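Local coordinates for solute-binding protein Csal_2479 (Chromohalobacter salexigens, PDB 4P1L) that binds D-glucuronate in vitro and probably serves as the extracytoplasmic receptor of a tripartite ATP-independent periplasmic (TRAP) sugar-uptake system, at residues F106-P111 / Y115-G120. Residues are numbered along the deposited sequence; the frame is centred on the assembly and turned at random.
Sequences FIFKSP and YRIMDG
The aromatic ring of F108 meets I117 and M118 where, in the alpha/beta periplasmic-binding fold of this TRAP solute-binding protein, a loop packs back on the helix it leads into, helix 111-118. The side chain of Y115 is about 11 Å from the bound glucuronate, which places the contact behind the pocket rather than in it. I117 CD1 comes in at the ring edge, close to the ring plane, 3.8 Å from F108 CE1, and lies against the CD1-CE1 bond of the phenyl. The CG2 branch of I117 reaches CE1 alone, at 4.1 Å. In I117, CG1 stands anti to the carbonyl carbon (chi1 -73°). From there CD1 continues outward in an extended chain (chi2 164°), which carries the methyl to F108. The selenium of M118, a selenomethionine, approaches the far end of the ring more loosely, at 4.5 Å from F108 CZ. I321 of helix 315-323 touches both F108 and I117, while F126 of helix 121-132 packs on M118, making this a buried apolar junction of several helices.

At the start of the helix, S110 occupies the N-cap, its side chain capping a backbone N in the first turn, and its OG is also hydrogen-bonded to D113 OD2. One turn on, Y115 N donates to P111 O over 2.9 Å with an N-H...O angle of 163°. An alanine in place of Y115 would keep this helical bond but lose the ring carbons CG and CD2 packed on P111 O, probably leaving that side of the carbonyl less covered. With CG anti to its own carbonyl carbon, the tyrosine ring folds back beside the bond and meets P111 O obliquely, Y115 CD2 lying 3.4 Å from that oxygen.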
# COMPACT_ATOMS: atom_id res chain seq x y z
N PHE A 106 4.77 -11.84 -3.13
CA PHE A 106 5.47 -12.69 -2.15
C PHE A 106 6.92 -12.30 -1.87
O PHE A 106 7.68 -13.09 -1.31
CB PHE A 106 5.39 -14.18 -2.58
CG PHE A 106 3.98 -14.68 -2.75
CD1 PHE A 106 3.23 -15.06 -1.64
CD2 PHE A 106 3.39 -14.75 -4.01
CE1 PHE A 106 1.94 -15.50 -1.79
CE2 PHE A 106 2.09 -15.21 -4.15
CZ PHE A 106 1.37 -15.57 -3.06
N ILE A 107 7.34 -11.09 -2.20
CA ILE A 107 8.73 -10.75 -1.95
C ILE A 107 9.03 -10.70 -0.45
O ILE A 107 10.13 -11.02 -0.02
CB ILE A 107 9.19 -9.46 -2.67
CG1 ILE A 107 10.71 -9.42 -2.64
CG2 ILE A 107 8.51 -8.22 -2.09
CD1 ILE A 107 11.30 -8.42 -3.58
N PHE A 108 8.04 -10.28 0.35
CA PHE A 108 8.16 -10.28 1.81
C PHE A 108 7.43 -11.50 2.39
O PHE A 108 6.35 -11.85 1.93
CB PHE A 108 7.55 -9.01 2.43
CG PHE A 108 8.29 -7.75 2.08
CD1 PHE A 108 9.59 -7.54 2.53
CD2 PHE A 108 7.70 -6.80 1.26
CE1 PHE A 108 10.27 -6.40 2.19
CE2 PHE A 108 8.38 -5.66 0.92
CZ PHE A 108 9.68 -5.46 1.38
N LYS A 109 8.02 -12.14 3.41
CA LYS A 109 7.44 -13.31 4.04
C LYS A 109 6.33 -12.91 5.03
O LYS A 109 5.39 -13.67 5.28
CB LYS A 109 8.52 -14.11 4.78
CG LYS A 109 9.52 -14.80 3.87
CD LYS A 109 10.52 -15.66 4.64
CE LYS A 109 11.52 -16.33 3.70
NZ LYS A 109 12.51 -17.18 4.45
N SER A 110 6.45 -11.72 5.61
CA SER A 110 5.44 -11.24 6.55
C SER A 110 5.56 -9.72 6.69
O SER A 110 6.58 -9.13 6.33
CB SER A 110 5.63 -11.89 7.92
OG SER A 110 6.85 -11.49 8.51
N PRO A 111 4.52 -9.09 7.25
CA PRO A 111 4.65 -7.65 7.48
C PRO A 111 5.80 -7.32 8.43
O PRO A 111 6.45 -6.27 8.30
CB PRO A 111 3.30 -7.27 8.09
CG PRO A 111 2.34 -8.25 7.43
CD PRO A 111 3.13 -9.56 7.39
N TYR A 115 8.69 -4.52 7.82
CA TYR A 115 9.05 -3.42 8.72
C TYR A 115 10.54 -3.36 9.03
O TYR A 115 11.17 -2.29 8.96
CB TYR A 115 8.30 -3.51 10.05
CG TYR A 115 6.82 -3.21 10.00
CD1 TYR A 115 6.31 -2.15 9.26
CD2 TYR A 115 5.93 -3.97 10.75
CE1 TYR A 115 4.96 -1.88 9.23
CE2 TYR A 115 4.57 -3.68 10.74
CZ TYR A 115 4.10 -2.64 9.98
OH TYR A 115 2.76 -2.37 9.97
N ARG A 116 11.11 -4.52 9.37
CA ARG A 116 12.53 -4.62 9.70
C ARG A 116 13.39 -4.17 8.52
O ARG A 116 14.36 -3.41 8.68
CB ARG A 116 12.88 -6.07 10.05
CG ARG A 116 14.33 -6.26 10.37
CD ARG A 116 14.61 -7.68 10.79
NE ARG A 116 14.63 -8.54 9.61
CZ ARG A 116 13.74 -9.48 9.34
NH1 ARG A 116 12.73 -9.72 10.17
NH2 ARG A 116 13.87 -10.19 8.23
N ILE A 117 13.02 -4.64 7.33
CA ILE A 117 13.75 -4.30 6.12
C ILE A 117 13.64 -2.83 5.76
O ILE A 117 14.63 -2.17 5.45
CB ILE A 117 13.29 -5.20 4.94
CG1 ILE A 117 13.84 -6.62 5.13
CG2 ILE A 117 13.73 -4.62 3.61
CD1 ILE A 117 13.16 -7.66 4.29
N MSE A 118 12.43 -2.29 5.82
CA MSE A 118 12.19 -0.93 5.41
C MSE A 118 12.75 0.08 6.41
O MSE A 118 13.05 1.20 6.04
CB MSE A 118 10.68 -0.67 5.17
CG MSE A 118 10.07 -1.53 4.07
SE MSE A 118 10.99 -1.31 2.33
CE MSE A 118 10.40 0.55 2.02
N ASP A 119 12.90 -0.32 7.68
CA ASP A 119 13.46 0.58 8.69
C ASP A 119 14.98 0.56 8.69
O ASP A 119 15.62 1.33 9.41
CB ASP A 119 12.99 0.19 10.10
CG ASP A 119 11.51 0.52 10.35
OD1 ASP A 119 10.94 1.40 9.67
OD2 ASP A 119 10.94 -0.11 11.28
N GLY A 120 15.57 -0.36 7.93
CA GLY A 120 17.01 -0.44 7.84
C GLY A 120 17.56 0.12 6.54
O GLY A 120 16.92 0.94 5.86